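Side-chain contacts in beta-N-acetylhexosaminidase (Mycobacterium smegmatis, PDB 4YYF), which probably hydrolyses terminal non-reducing N-acetyl-D-hexosamine residues from N-acetyl-beta-D-hexosaminides, as expected of a glycosyl hydrolase of family 3: residues L49-T54 with A325-V330; A57-V62 with G69-G74; H204-G209 with P267-L272; M252-L257 with D261-S266. The protein carries 1 engineered substitution. All blocks are in the same frame, centred on the assembly; numbering follows the deposited sequence.

Interaction 1: L49-T54 with A325-V330; sequences LTVGVT and AEVPAV
Val51 and Val327 form the tightest pair of this contact between strand 49-52 and helix 327-340. Their methyls Val51 CG1 and Val327 CG2 are 3.7 Å apart, and the two side chains meet at about a right angle, with a single methyl of each in contact. In both valines that branch stands anti to the carbonyl carbon; for Val51, whose chi1 is -69°, this turns CG1 out from the strand to the helix. One turn further along the helix the fit is slacker: Leu49 CD1 approaches Val330 CG1 to 4.2 Å. Leu49 and Val51, two residues apart on the strand, thus face Val327 and Val330, three apart on the helix. Trp321 of the adjacent strand 319-321 touches Val51, Val327 and Val330, and Val308 of helix 304-314 touches Leu49 and Val330. The solvent side lies past Val51 and Val327, towards the exposed Thr54 and Ala325, where the segments have diverged. This is the strand-to-outer-helix packing of a TIM barrel. With 155 Å² buried, both sides summed, the contact is purely apolar: its four touching side chains meet only through carbon atoms, so it has no directional bond.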
loop_
_atom_site.group_PDB
_atom_site.type_symbol
_atom_site.label_atom_id
_atom_site.label_comp_id
_atom_site.label_asym_id
_atom_site.label_seq_id
_atom_site.Cartn_x
_atom_site.Cartn_y
_atom_site.Cartn_z
ATOM N N LEU A 49 -9.355 -4.543 4.786
ATOM C CA LEU A 49 -8.143 -5.117 5.372
ATOM C C LEU A 49 -7.322 -5.853 4.321
ATOM O O LEU A 49 -7.878 -6.531 3.454
ATOM C CB LEU A 49 -8.502 -6.106 6.496
ATOM C CG LEU A 49 -9.541 -5.659 7.532
ATOM C CD1 LEU A 49 -9.807 -6.776 8.530
ATOM C CD2 LEU A 49 -9.089 -4.384 8.238
ATOM N N THR A 50 -5.999 -5.723 4.398
ATOM C CA THR A 50 -5.103 -6.555 3.587
ATOM C C THR A 50 -4.140 -7.240 4.540
ATOM O O THR A 50 -3.521 -6.578 5.377
ATOM C CB THR A 50 -4.316 -5.723 2.562
ATOM O OG1 THR A 50 -5.240 -5.062 1.681
ATOM C CG2 THR A 50 -3.398 -6.635 1.730
ATOM N N VAL A 51 -4.031 -8.564 4.446
ATOM C CA VAL A 51 -3.248 -9.297 5.434
ATOM C C VAL A 51 -2.226 -10.228 4.797
ATOM O O VAL A 51 -2.517 -10.913 3.814
ATOM C CB VAL A 51 -4.155 -10.096 6.417
ATOM C CG1 VAL A 51 -4.921 -9.142 7.319
ATOM C CG2 VAL A 51 -5.118 -11.018 5.649
ATOM N N GLY A 52 -1.025 -10.238 5.358
ATOM C CA GLY A 52 0.023 -11.139 4.893
ATOM C C GLY A 52 -0.324 -12.578 5.219
ATOM O O GLY A 52 -0.881 -12.853 6.290
ATOM N N VAL A 53 -0.002 -13.491 4.294
ATOM C CA VAL A 53 -0.281 -14.918 4.447
ATOM C C VAL A 53 1.011 -15.726 4.334
ATOM O O VAL A 53 1.927 -15.311 3.640
ATOM C CB VAL A 53 -1.287 -15.406 3.392
ATOM C CG1 VAL A 53 -2.622 -14.664 3.535
ATOM C CG2 VAL A 53 -0.727 -15.214 1.985
ATOM N N THR A 54 1.091 -16.869 5.021
ATOM C CA THR A 54 2.320 -17.672 5.032
ATOM C C THR A 54 2.343 -18.743 3.942
ATOM O O THR A 54 3.414 -19.187 3.509
ATOM C CB THR A 54 2.537 -18.375 6.380
ATOM O OG1 THR A 54 1.358 -19.116 6.716
ATOM C CG2 THR A 54 2.838 -17.369 7.475
ATOM N N ALA A 325 -3.560 -13.891 11.925
ATOM C CA ALA A 325 -4.061 -14.306 13.248
ATOM C C ALA A 325 -4.994 -13.279 13.890
ATOM O O ALA A 325 -5.938 -13.633 14.593
ATOM C CB ALA A 325 -2.909 -14.605 14.202
ATOM N N GLU A 326 -4.721 -12.001 13.659
ATOM C CA GLU A 326 -5.431 -10.946 14.378
ATOM C C GLU A 326 -6.774 -10.582 13.748
ATOM O O GLU A 326 -7.527 -9.781 14.303
ATOM C CB GLU A 326 -4.555 -9.692 14.469
ATOM C CG GLU A 326 -3.249 -9.887 15.234
ATOM C CD GLU A 326 -2.144 -10.529 14.402
ATOM O OE1 GLU A 326 -2.348 -10.779 13.188
ATOM O OE2 GLU A 326 -1.060 -10.788 14.972
ATOM N N VAL A 327 -7.075 -11.163 12.589
ATOM C CA VAL A 327 -8.233 -10.716 11.814
ATOM C C VAL A 327 -9.567 -10.752 12.593
ATOM O O VAL A 327 -10.295 -9.766 12.607
ATOM C CB VAL A 327 -8.359 -11.471 10.476
ATOM C CG1 VAL A 327 -9.733 -11.235 9.861
ATOM C CG2 VAL A 327 -7.240 -11.033 9.508
ATOM N N PRO A 328 -9.879 -11.874 13.256
ATOM C CA PRO A 328 -11.172 -11.822 13.967
ATOM C C PRO A 328 -11.217 -10.807 15.120
ATOM O O PRO A 328 -12.269 -10.212 15.339
ATOM C CB PRO A 328 -11.361 -13.257 14.490
ATOM C CG PRO A 328 -10.025 -13.926 14.373
ATOM C CD PRO A 328 -9.275 -13.218 13.280
ATOM N N ALA A 329 -10.109 -10.606 15.828
ATOM C CA ALA A 329 -10.063 -9.599 16.896
ATOM C C ALA A 329 -10.175 -8.187 16.326
ATOM O O ALA A 329 -10.794 -7.292 16.925
ATOM C CB ALA A 329 -8.790 -9.738 17.700
ATOM N N VAL A 330 -9.557 -7.979 15.170
ATOM C CA VAL A 330 -9.628 -6.683 14.508
ATOM C C VAL A 330 -11.061 -6.378 14.071
ATOM O O VAL A 330 -11.584 -5.300 14.338
ATOM C CB VAL A 330 -8.643 -6.598 13.315
ATOM C CG1 VAL A 330 -8.954 -5.381 12.440
ATOM C CG2 VAL A 330 -7.209 -6.531 13.827
#

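Interaction 2: A57-V62 with G69-G74; sequences ADARAV and GGIMIG
This is a small, buried, wholly aliphatic contact between a helix and the strand that follows it, inside the beta-alpha-beta unit made by strand 49-52, helix 56-66 and strand 70-73, a repeating element of the TIM-barrel fold. One strand residue, Ile71, supplies the whole of the strand's side and divides its two ends between two helix residues. Its terminal methyl CD1 lies 4.1 Å from CB of Ala59, while its other branch, CG2, lies 4.0 Å from CG1 of Val62. Because Ala59 and Val62 are three residues apart, they present themselves on the same helix face, one turn after the other, and the forked end of Ile71 spans them. The torsion aims the two branches: with chi1 at 56°, CG1 of Ile71 is placed between the backbone N and the carbonyl carbon, and CG2 falls beside the N. Val62, at chi1 80°, likewise puts its touching methyl CG1 between its own N and carbonyl carbon, and the two branched side chains cross obliquely. The CA atoms of Ala59 and Ile71 are 7.1 Å apart, the closest CA pair across the segments. Val53 and Leu87 also touch Ile71, the latter from helix 86-93, and on the outward side Arg60 makes a salt bridge to Asp89. Only 94 Å² is buried between the segments. Such methyl-to-methyl contact is not directional, so it contributes shape-dependent packing, while directional bonds come from residues such as Asp58 and, for the strand, from its sheet neighbours.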
loop_
_atom_site.group_PDB
_atom_site.type_symbol
_atom_site.label_atom_id
_atom_site.label_comp_id
_atom_site.label_asym_id
_atom_site.label_seq_id
_atom_site.Cartn_x
_atom_site.Cartn_y
_atom_site.Cartn_z
ATOM N N ALA A 57 -2.725 -22.658 2.781
ATOM C CA ALA A 57 -3.717 -23.026 3.810
ATOM C C ALA A 57 -4.118 -21.814 4.657
ATOM O O ALA A 57 -5.279 -21.651 5.049
ATOM C CB ALA A 57 -3.196 -24.176 4.705
ATOM N N ASP A 58 -3.147 -20.956 4.925
ATOM C CA ASP A 58 -3.370 -19.723 5.679
ATOM C C ASP A 58 -4.247 -18.759 4.852
ATOM O O ASP A 58 -5.230 -18.181 5.358
ATOM C CB ASP A 58 -1.998 -19.097 6.003
ATOM C CG ASP A 58 -2.090 -17.878 6.911
ATOM O OD1 ASP A 58 -2.965 -17.841 7.805
ATOM O OD2 ASP A 58 -1.263 -16.949 6.736
ATOM N N ALA A 59 -3.917 -18.612 3.570
ATOM C CA ALA A 59 -4.696 -17.757 2.678
ATOM C C ALA A 59 -6.097 -18.315 2.477
ATOM O O ALA A 59 -7.077 -17.566 2.459
ATOM C CB ALA A 59 -4.002 -17.595 1.328
ATOM N N ARG A 60 -6.193 -19.630 2.306
ATOM C CA ARG A 60 -7.498 -20.243 2.059
ATOM C C ARG A 60 -8.451 -20.016 3.238
ATOM O O ARG A 60 -9.616 -19.694 3.045
ATOM C CB ARG A 60 -7.362 -21.738 1.777
ATOM C CG ARG A 60 -8.697 -22.403 1.424
ATOM C CD ARG A 60 -8.528 -23.879 1.062
ATOM N NE ARG A 60 -7.717 -24.040 -0.145
ATOM C CZ ARG A 60 -8.178 -23.895 -1.386
ATOM N NH1 ARG A 60 -9.458 -23.578 -1.595
ATOM N NH2 ARG A 60 -7.357 -24.069 -2.416
ATOM N N ALA A 61 -7.947 -20.174 4.454
ATOM C CA ALA A 61 -8.778 -19.991 5.637
ATOM C C ALA A 61 -9.168 -18.530 5.856
ATOM O O ALA A 61 -10.317 -18.248 6.180
ATOM C CB ALA A 61 -8.099 -20.572 6.878
ATOM N N VAL A 62 -8.241 -17.593 5.674
ATOM C CA VAL A 62 -8.566 -16.196 5.978
ATOM C C VAL A 62 -9.581 -15.634 4.976
ATOM O O VAL A 62 -10.496 -14.891 5.357
ATOM C CB VAL A 62 -7.303 -15.298 6.145
ATOM C CG1 VAL A 62 -6.723 -14.881 4.785
ATOM C CG2 VAL A 62 -7.635 -14.049 6.978
ATOM N N GLY A 69 -10.455 -8.486 2.148
ATOM C CA GLY A 69 -10.426 -7.983 0.784
ATOM C C GLY A 69 -9.114 -8.281 0.086
ATOM O O GLY A 69 -9.061 -8.412 -1.140
ATOM N N GLY A 70 -8.041 -8.389 0.858
ATOM C CA GLY A 70 -6.743 -8.584 0.238
ATOM C C GLY A 70 -5.829 -9.467 1.045
ATOM O O GLY A 70 -5.921 -9.527 2.272
ATOM N N ILE A 71 -4.946 -10.177 0.346
ATOM C CA ILE A 71 -3.864 -10.903 0.993
ATOM C C ILE A 71 -2.542 -10.394 0.439
ATOM O O ILE A 71 -2.474 -9.964 -0.714
ATOM C CB ILE A 71 -3.976 -12.429 0.784
ATOM C CG1 ILE A 71 -4.042 -12.765 -0.705
ATOM C CG2 ILE A 71 -5.198 -12.979 1.551
ATOM C CD1 ILE A 71 -3.936 -14.275 -1.003
HETATM N N MSE A 72 -1.496 -10.420 1.260
HETATM C CA MSE A 72 -0.201 -9.944 0.811
HETATM C C MSE A 72 0.821 -11.079 0.791
HETATM O O MSE A 72 0.884 -11.897 1.709
HETATM C CB MSE A 72 0.324 -8.812 1.692
HETATM C CG MSE A 72 1.619 -8.232 1.141
HETATM SE SE MSE A 72 2.384 -6.883 2.291
HETATM C CE MSE A 72 3.869 -6.316 1.159
ATOM N N ILE A 73 1.616 -11.104 -0.271
ATOM C CA ILE A 73 2.707 -12.047 -0.414
ATOM C C ILE A 73 3.967 -11.338 0.073
ATOM O O ILE A 73 4.272 -10.235 -0.376
ATOM C CB ILE A 73 2.912 -12.410 -1.895
ATOM C CG1 ILE A 73 1.611 -12.940 -2.519
ATOM C CG2 ILE A 73 4.042 -13.405 -2.064
ATOM C CD1 ILE A 73 1.042 -14.173 -1.845
ATOM N N GLY A 74 4.722 -11.966 0.971
ATOM C CA GLY A 74 5.949 -11.358 1.453
ATOM C C GLY A 74 7.078 -12.349 1.557
ATOM O O GLY A 74 6.951 -13.488 1.100
#

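Interaction 3: H204-G209 with P267-L272; sequences HFPGHG and PAVYNL. Engineered in segment 267-272: Val269 (natural residue Ala).
Phe205 meets Val269 with the edge of its ring. CG1 of Val269 lies in the ring plane at that edge, 3.8 Å from CE1 and equally far from CD1 of Phe205, and the two side chains run alongside one another, pointing opposite ways. Val269 is an engineered residue, alanine in the natural sequence, so this methyl contact belongs to the crystallised variant. CD2 of Leu272, one helical turn on, comes within 4.1 Å of Phe205 CZ from an oblique direction. The ring is sent out to the helix by its first torsion, which sets CG opposite the backbone N (chi1 -174°). One of its faces is taken by the next residue: CB of Pro206 sits 3.9 Å above the ring plane over its centre, an arrangement that goes with the cis peptide bond between the two. The proline also reaches across, its CD being 4.1 Å from Val269 CG1, with the side chains at about a right angle. Segment 204-209 carries the HFPGHG part of the sequence signature of family 3 N-acetylglucosaminidases, at the end of strand 199-205. Around it, Tyr236 makes an edge-to-face ring contact with Phe205, Val247 and Val249 of strand 246-249 touch Phe205 and Val269 respectively, and helix 225-229 lies against Pro206 and Leu272, adding to the apolar layer between strand 246-249 and helix 267-275.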
loop_
_atom_site.group_PDB
_atom_site.type_symbol
_atom_site.label_atom_id
_atom_site.label_comp_id
_atom_site.label_asym_id
_atom_site.label_seq_id
_atom_site.Cartn_x
_atom_site.Cartn_y
_atom_site.Cartn_z
ATOM N N HIS A 204 6.426 6.476 0.112
ATOM C CA HIS A 204 5.553 6.398 1.288
ATOM C C HIS A 204 5.103 7.819 1.682
ATOM O O HIS A 204 5.882 8.586 2.246
ATOM C CB HIS A 204 6.309 5.757 2.477
ATOM C CG HIS A 204 6.900 4.408 2.187
ATOM N ND1 HIS A 204 8.122 4.245 1.543
ATOM C CD2 HIS A 204 6.472 3.154 2.469
ATOM C CE1 HIS A 204 8.390 2.964 1.427
ATOM N NE2 HIS A 204 7.402 2.269 1.984
ATOM N N PHE A 205 3.853 8.165 1.387
ATOM C CA PHE A 205 3.324 9.527 1.575
ATOM C C PHE A 205 3.286 9.952 3.052
ATOM O O PHE A 205 2.912 9.160 3.922
ATOM C CB PHE A 205 1.910 9.577 0.975
ATOM C CG PHE A 205 1.276 10.940 0.962
ATOM C CD1 PHE A 205 0.525 11.390 2.048
ATOM C CD2 PHE A 205 1.372 11.754 -0.166
ATOM C CE1 PHE A 205 -0.089 12.645 2.024
ATOM C CE2 PHE A 205 0.753 13.004 -0.192
ATOM C CZ PHE A 205 0.020 13.446 0.908
ATOM N N PRO A 206 3.647 11.220 3.353
ATOM C CA PRO A 206 4.106 12.290 2.453
ATOM C C PRO A 206 5.620 12.329 2.231
ATOM O O PRO A 206 6.149 13.368 1.821
ATOM C CB PRO A 206 3.686 13.551 3.200
ATOM C CG PRO A 206 3.861 13.164 4.659
ATOM C CD PRO A 206 3.360 11.733 4.704
ATOM N N GLY A 207 6.316 11.232 2.511
ATOM C CA GLY A 207 7.735 11.164 2.184
ATOM C C GLY A 207 8.629 10.594 3.270
ATOM O O GLY A 207 8.811 11.213 4.322
ATOM N N HIS A 208 9.215 9.427 3.003
ATOM C CA HIS A 208 10.090 8.744 3.977
ATOM C C HIS A 208 11.559 9.010 3.645
ATOM O O HIS A 208 12.462 8.680 4.427
ATOM C CB HIS A 208 9.824 7.226 3.943
ATOM C CG HIS A 208 10.194 6.501 5.192
ATOM N ND1 HIS A 208 11.458 6.575 5.774
ATOM C CD2 HIS A 208 9.489 5.662 5.992
ATOM C CE1 HIS A 208 11.493 5.838 6.854
ATOM N NE2 HIS A 208 10.303 5.265 7.017
ATOM N N GLY A 209 11.803 9.612 2.482
ATOM C CA GLY A 209 13.156 9.763 1.967
ATOM C C GLY A 209 14.116 10.531 2.862
ATOM O O GLY A 209 15.309 10.241 2.879
ATOM N N PRO A 267 -5.425 12.209 10.936
ATOM C CA PRO A 267 -6.411 12.729 9.978
ATOM C C PRO A 267 -5.814 13.804 9.095
ATOM O O PRO A 267 -6.193 13.927 7.930
ATOM C CB PRO A 267 -7.486 13.353 10.878
ATOM C CG PRO A 267 -7.411 12.562 12.137
ATOM C CD PRO A 267 -5.942 12.224 12.319
ATOM N N ALA A 268 -4.880 14.568 9.642
ATOM C CA ALA A 268 -4.250 15.640 8.877
ATOM C C ALA A 268 -3.608 15.145 7.583
ATOM O O ALA A 268 -3.640 15.839 6.560
ATOM C CB ALA A 268 -3.243 16.365 9.721
ATOM N N VAL A 269 -3.015 13.958 7.627
ATOM C CA VAL A 269 -2.337 13.414 6.459
ATOM C C VAL A 269 -3.328 13.135 5.341
ATOM O O VAL A 269 -3.096 13.505 4.184
ATOM C CB VAL A 269 -1.600 12.124 6.806
ATOM C CG1 VAL A 269 -0.670 11.713 5.659
ATOM C CG2 VAL A 269 -0.812 12.348 8.028
ATOM N N TYR A 270 -4.441 12.501 5.697
ATOM C CA TYR A 270 -5.456 12.151 4.714
ATOM C C TYR A 270 -6.177 13.387 4.196
ATOM O O TYR A 270 -6.433 13.490 2.994
ATOM C CB TYR A 270 -6.408 11.092 5.285
ATOM C CG TYR A 270 -5.651 9.838 5.669
ATOM C CD1 TYR A 270 -5.337 8.877 4.721
ATOM C CD2 TYR A 270 -5.210 9.636 6.976
ATOM C CE1 TYR A 270 -4.621 7.738 5.062
ATOM C CE2 TYR A 270 -4.503 8.499 7.326
ATOM C CZ TYR A 270 -4.215 7.555 6.369
ATOM O OH TYR A 270 -3.514 6.429 6.725
ATOM N N ASN A 271 -6.460 14.346 5.075
ATOM C CA ASN A 271 -7.022 15.610 4.609
ATOM C C ASN A 271 -6.098 16.285 3.598
ATOM O O ASN A 271 -6.560 16.858 2.624
ATOM C CB ASN A 271 -7.324 16.577 5.766
ATOM C CG ASN A 271 -8.492 16.133 6.613
ATOM O OD1 ASN A 271 -9.357 15.375 6.161
ATOM N ND2 ASN A 271 -8.524 16.601 7.858
ATOM N N LEU A 272 -4.790 16.215 3.839
ATOM C CA LEU A 272 -3.824 16.855 2.949
ATOM C C LEU A 272 -3.922 16.237 1.555
ATOM O O LEU A 272 -3.926 16.941 0.548
ATOM C CB LEU A 272 -2.404 16.674 3.488
ATOM C CG LEU A 272 -1.309 17.435 2.735
ATOM C CD1 LEU A 272 -1.414 18.919 3.005
ATOM C CD2 LEU A 272 0.082 16.900 3.131
#

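Interaction 4: M252-L257 with D261-S266; sequences MQVPGL and DPASLS
Gln253 and Asp261 meet through a flat group: CG of Gln253 lies over one face of the Asp261-Pro262 peptide, 3.6 Å from Asp261 O and 3.9 Å from Asp261 C. The glutamine chi1 of -62° places CG beside its own backbone N, which brings the methylene over that peptide; beyond CG the chain is extended. The second flat group is the Met252 carbonyl. Its oxygen accepts the single hydrogen bond of the contact, from Ala263 N at 2.7 Å, yet the donor stands above the carbonyl plane, 36° out of it. The bond is also bent, with an N-H...O angle of 131°, so the short distance is not matched by good alignment. Ala263 CB presses on the same oxygen at 3.2 Å, and approaches CG2 of Val254 more loosely, at 4.4 Å; CE of selenomethionine Met252 is 4.5 Å from Ala263 CB. The two segments are arms of the loop between strand 246-249 and helix 267-275, the second with a short 3-10 turn at Ala263 and Ser264, and the CA atoms of Gln253 and Pro262 are 4.7 Å apart. Thr258 OG1, between them in the chain, bonds to both Val254 N and Asp261 O, and Ser266 occupies the N-cap position of the helix. Across the two segments the polar bonding is main chain to main chain, with Thr258 adding a side-chain tie to both arms.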
loop_
_atom_site.group_PDB
_atom_site.type_symbol
_atom_site.label_atom_id
_atom_site.label_comp_id
_atom_site.label_asym_id
_atom_site.label_seq_id
_atom_site.Cartn_x
_atom_site.Cartn_y
_atom_site.Cartn_z
HETATM N N MSE A 252 5.881 7.881 9.362
HETATM C CA MSE A 252 6.720 8.975 9.866
HETATM C C MSE A 252 5.862 10.003 10.588
HETATM O O MSE A 252 4.694 10.192 10.242
HETATM C CB MSE A 252 7.433 9.690 8.719
HETATM C CG MSE A 252 8.177 8.797 7.738
HETATM SE SE MSE A 252 7.056 8.103 6.287
HETATM C CE MSE A 252 5.990 9.667 5.919
ATOM N N GLN A 253 6.443 10.663 11.586
ATOM C CA GLN A 253 5.826 11.839 12.187
ATOM C C GLN A 253 6.271 13.060 11.384
ATOM O O GLN A 253 7.459 13.199 11.077
ATOM C CB GLN A 253 6.277 11.983 13.642
ATOM C CG GLN A 253 5.858 10.806 14.513
ATOM C CD GLN A 253 6.672 10.694 15.783
ATOM O OE1 GLN A 253 6.684 11.607 16.604
ATOM N NE2 GLN A 253 7.371 9.567 15.944
ATOM N N VAL A 254 5.327 13.933 11.040
ATOM C CA VAL A 254 5.636 15.110 10.222
ATOM C C VAL A 254 5.375 16.406 10.989
ATOM O O VAL A 254 4.221 16.725 11.271
ATOM C CB VAL A 254 4.765 15.132 8.935
ATOM C CG1 VAL A 254 5.147 16.314 8.031
ATOM C CG2 VAL A 254 4.848 13.805 8.181
ATOM N N PRO A 255 6.442 17.169 11.316
ATOM C CA PRO A 255 6.256 18.460 11.998
ATOM C C PRO A 255 5.437 19.412 11.133
ATOM O O PRO A 255 5.675 19.488 9.928
ATOM C CB PRO A 255 7.690 18.997 12.156
ATOM C CG PRO A 255 8.583 17.782 12.005
ATOM C CD PRO A 255 7.862 16.894 11.029
ATOM N N GLY A 256 4.475 20.110 11.736
ATOM C CA GLY A 256 3.605 21.002 10.992
ATOM C C GLY A 256 2.464 20.279 10.300
ATOM O O GLY A 256 1.675 20.900 9.588
ATOM N N LEU A 257 2.368 18.967 10.497
ATOM C CA LEU A 257 1.276 18.199 9.893
ATOM C C LEU A 257 0.642 17.226 10.884
ATOM O O LEU A 257 -0.547 17.327 11.172
ATOM C CB LEU A 257 1.735 17.450 8.634
ATOM C CG LEU A 257 0.647 16.617 7.934
ATOM C CD1 LEU A 257 -0.426 17.533 7.326
ATOM C CD2 LEU A 257 1.230 15.686 6.863
ATOM N N ASP A 261 1.967 12.127 15.986
ATOM C CA ASP A 261 1.252 10.961 15.477
ATOM C C ASP A 261 1.945 10.428 14.235
ATOM O O ASP A 261 2.407 11.205 13.396
ATOM C CB ASP A 261 -0.192 11.312 15.117
ATOM C CG ASP A 261 -1.034 11.664 16.326
ATOM O OD1 ASP A 261 -0.743 11.180 17.435
ATOM O OD2 ASP A 261 -2.003 12.427 16.154
ATOM N N PRO A 262 2.013 9.098 14.100
ATOM C CA PRO A 262 2.494 8.546 12.829
ATOM C C PRO A 262 1.589 9.025 11.696
ATOM O O PRO A 262 0.381 9.156 11.901
ATOM C CB PRO A 262 2.347 7.034 13.030
ATOM C CG PRO A 262 2.382 6.849 14.532
ATOM C CD PRO A 262 1.641 8.047 15.063
ATOM N N ALA A 263 2.146 9.294 10.520
ATOM C CA ALA A 263 1.344 9.930 9.476
ATOM C C ALA A 263 0.146 9.060 9.079
ATOM O O ALA A 263 -0.945 9.567 8.851
ATOM C CB ALA A 263 2.210 10.285 8.262
ATOM N N SER A 264 0.354 7.746 9.033
ATOM C CA SER A 264 -0.705 6.785 8.724
ATOM C C SER A 264 -1.911 6.838 9.669
ATOM O O SER A 264 -3.008 6.374 9.313
ATOM C CB SER A 264 -0.125 5.370 8.737
ATOM O OG SER A 264 0.560 5.139 9.960
ATOM N N LEU A 265 -1.709 7.382 10.866
ATOM C CA LEU A 265 -2.763 7.418 11.890
ATOM C C LEU A 265 -3.260 8.832 12.189
ATOM O O LEU A 265 -3.941 9.064 13.188
ATOM C CB LEU A 265 -2.271 6.767 13.194
ATOM C CG LEU A 265 -1.644 5.374 13.096
ATOM C CD1 LEU A 265 -1.372 4.819 14.496
ATOM C CD2 LEU A 265 -2.502 4.403 12.294
ATOM N N SER A 266 -2.929 9.784 11.324
ATOM C CA SER A 266 -3.280 11.180 11.572
ATOM C C SER A 266 -4.263 11.672 10.506
ATOM O O SER A 266 -3.989 11.552 9.297
ATOM C CB SER A 266 -1.998 12.029 11.595
ATOM O OG SER A 266 -2.259 13.418 11.510
#

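How the interactions relate
From the N terminus, interaction 1 opens at 49-54 and closes at 325-330, 271 residues apart at the closest ends, so the other three contacts lie inside its loop. Interaction 2 closes almost at once within its beta-alpha-beta unit; it touches interaction 1, since strands 49-52 and 70-73 are paired through the bonds of Val51 with Gly70 and Met72. Interaction 3 comes later, in series with interaction 2 and on the opposite side of the chain's centre, their centres about 27 Å apart. Nested within it, interaction 4 closes the loop leading into helix 267-275; Tyr270 OH reaches Ser264 O at 2.6 Å, joining the two. No pair crosses.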